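Local structure of bradyzoite surface antigen BSR4 (Toxoplasma gondii, 2JKS) at residues Leu52-Pro58 / Val135-Thr141. The protein is a surface antigen of the bradyzoite stage, built from two SRS domains of the SAG1-related superfamily, and binds zinc ions in the crystal. Numbering follows the deposited sequence.
Sequences LSISTIP and VVGCQAT
Ile57 CD1 touches Gln139 CB where strands 53-57 and 135-141 pair antiparallel inside the six-stranded mixed sheet of an SRS domain. Followed outward, Ile57 CB leaves the sheet beside Gly137, its partner across the strands, which offers no side chain of its own. CG1 lies anti to the carbonyl carbon (chi1 -67°), and a chi2 of 94°, well off the staggered values, swings CD1 to 3.8 Å from Gln139 CB; CD1 also packs 4.0 Å from Cys138 C. Cys66, Cys77 and Phe79 pack against the same isoleucine. The two side chains meet at a slant, Gln139 leaving in extended form to hand OE1 to Gly80 N. The main chains are stitched by reciprocal bonds, among them Ser55 N to Gln139 O at 2.9 Å and Gln139 N to Ser55 O at 3.0 Å. At Ile57 the pairing is less regular: its N approaches Gly137 O from 51° above the carbonyl plane, and the return bond from Gly137 N is weak. On the face opposite Ile57 and Gln139, Ile54 CG2 packs 3.9 Å from Cys138 CB, while Cys138 SG is tied to Cys46 in a disulfide. Next to the cis peptide before Pro58, Thr56 OG1 donates to Pro58 O. Back on the face of Ile57, beside Ser55 and Thr141, one water donates to both Ser53 O and Gln139 O and is hydrogen-bonded to Thr141 OG1 at 2.7 Å.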
loop_
_atom_site.group_PDB
_atom_site.type_symbol
_atom_site.label_atom_id
_atom_site.label_comp_id
_atom_site.label_asym_id
_atom_site.label_seq_id
_atom_site.Cartn_x
_atom_site.Cartn_y
_atom_site.Cartn_z
ATOM N N LEU A 52 -7.137 15.777 -34.729
ATOM C CA LEU A 52 -7.768 15.366 -33.469
ATOM C C LEU A 52 -7.201 16.118 -32.270
ATOM O O LEU A 52 -5.983 16.255 -32.154
ATOM C CB LEU A 52 -7.600 13.857 -33.260
ATOM C CG LEU A 52 -8.260 12.957 -34.303
ATOM C CD1 LEU A 52 -7.775 11.519 -34.155
ATOM C CD2 LEU A 52 -9.787 13.056 -34.193
ATOM N N SER A 53 -8.075 16.609 -31.394
ATOM C CA SER A 53 -7.620 17.111 -30.106
ATOM C C SER A 53 -7.710 15.995 -29.052
ATOM O O SER A 53 -8.713 15.268 -28.984
ATOM C CB SER A 53 -8.392 18.351 -29.673
ATOM O OG SER A 53 -9.781 18.119 -29.687
ATOM N N ILE A 54 -6.647 15.861 -28.261
ATOM C CA ILE A 54 -6.587 14.840 -27.200
ATOM C C ILE A 54 -6.782 15.553 -25.875
ATOM O O ILE A 54 -6.263 16.657 -25.667
ATOM C CB ILE A 54 -5.235 14.089 -27.213
ATOM C CG1 ILE A 54 -4.932 13.543 -28.610
ATOM C CG2 ILE A 54 -5.183 12.953 -26.146
ATOM C CD1 ILE A 54 -3.649 12.730 -28.656
ATOM N N SER A 55 -7.583 14.962 -25.004
ATOM C CA SER A 55 -7.640 15.382 -23.610
ATOM C C SER A 55 -7.314 14.159 -22.746
ATOM O O SER A 55 -7.271 13.050 -23.246
ATOM C CB SER A 55 -9.028 15.920 -23.267
ATOM O OG SER A 55 -10.024 14.914 -23.419
ATOM N N THR A 56 -7.056 14.377 -21.460
ATOM C CA THR A 56 -6.884 13.273 -20.547
ATOM C C THR A 56 -8.108 13.062 -19.665
ATOM O O THR A 56 -8.984 13.916 -19.585
ATOM C CB THR A 56 -5.656 13.481 -19.605
ATOM O OG1 THR A 56 -5.788 14.736 -18.923
ATOM C CG2 THR A 56 -4.311 13.410 -20.395
ATOM N N ILE A 57 -8.116 11.909 -18.987
ATOM C CA ILE A 57 -9.084 11.574 -17.941
ATOM C C ILE A 57 -8.254 11.108 -16.723
ATOM O O ILE A 57 -7.474 10.167 -16.826
ATOM C CB ILE A 57 -10.083 10.442 -18.361
ATOM C CG1 ILE A 57 -11.013 10.924 -19.483
ATOM C CG2 ILE A 57 -10.948 10.038 -17.177
ATOM C CD1 ILE A 57 -10.549 10.584 -20.934
ATOM N N PRO A 58 -8.338 11.827 -15.607
ATOM C CA PRO A 58 -9.070 13.081 -15.430
ATOM C C PRO A 58 -8.468 14.192 -16.299
ATOM O O PRO A 58 -7.418 14.007 -16.891
ATOM C CB PRO A 58 -8.847 13.424 -13.946
ATOM C CG PRO A 58 -8.329 12.165 -13.330
ATOM C CD PRO A 58 -7.590 11.454 -14.398
ATOM N N VAL A 135 -7.146 4.716 -12.430
ATOM C CA VAL A 135 -7.415 4.750 -13.876
ATOM C C VAL A 135 -7.030 6.170 -14.382
ATOM O O VAL A 135 -7.281 7.201 -13.718
ATOM C CB VAL A 135 -8.939 4.386 -14.212
ATOM C CG1 VAL A 135 -9.358 4.885 -15.593
ATOM C CG2 VAL A 135 -9.199 2.878 -14.151
ATOM N N VAL A 136 -6.393 6.191 -15.536
ATOM C CA VAL A 136 -6.124 7.399 -16.314
ATOM C C VAL A 136 -6.466 6.985 -17.761
ATOM O O VAL A 136 -6.639 5.794 -18.069
ATOM C CB VAL A 136 -4.626 7.934 -16.166
ATOM C CG1 VAL A 136 -4.299 8.445 -14.715
ATOM C CG2 VAL A 136 -3.573 6.833 -16.592
ATOM N N GLY A 137 -6.577 7.956 -18.647
ATOM C CA GLY A 137 -6.949 7.638 -20.009
ATOM C C GLY A 137 -6.713 8.828 -20.911
ATOM O O GLY A 137 -6.365 9.904 -20.437
ATOM N N CYS A 138 -6.883 8.626 -22.215
ATOM C CA CYS A 138 -6.896 9.741 -23.161
ATOM C C CYS A 138 -8.145 9.598 -24.012
ATOM O O CYS A 138 -8.601 8.498 -24.242
ATOM C CB CYS A 138 -5.631 9.735 -24.037
ATOM S SG CYS A 138 -4.194 10.195 -23.087
ATOM N N GLN A 139 -8.688 10.721 -24.453
ATOM C CA GLN A 139 -9.840 10.724 -25.379
ATOM C C GLN A 139 -9.509 11.696 -26.504
ATOM O O GLN A 139 -8.982 12.800 -26.258
ATOM C CB GLN A 139 -11.102 11.154 -24.645
ATOM C CG GLN A 139 -12.384 10.996 -25.461
ATOM C CD GLN A 139 -13.594 10.875 -24.579
ATOM O OE1 GLN A 139 -14.127 9.784 -24.364
ATOM N NE2 GLN A 139 -14.036 11.999 -24.052
ATOM N N ALA A 140 -9.812 11.265 -27.729
ATOM C CA ALA A 140 -9.510 12.021 -28.915
ATOM C C ALA A 140 -10.869 12.380 -29.479
ATOM O O ALA A 140 -11.752 11.517 -29.551
ATOM C CB ALA A 140 -8.720 11.194 -29.880
ATOM N N THR A 141 -11.046 13.649 -29.834
ATOM C CA THR A 141 -12.311 14.112 -30.376
ATOM C C THR A 141 -12.091 14.608 -31.810
ATOM O O THR A 141 -11.111 15.305 -32.083
ATOM C CB THR A 141 -12.973 15.221 -29.504
ATOM O OG1 THR A 141 -13.048 14.796 -28.130
ATOM C CG2 THR A 141 -14.411 15.518 -30.016
HETATM O O HOH W 1 -10.695 15.040 -26.729
#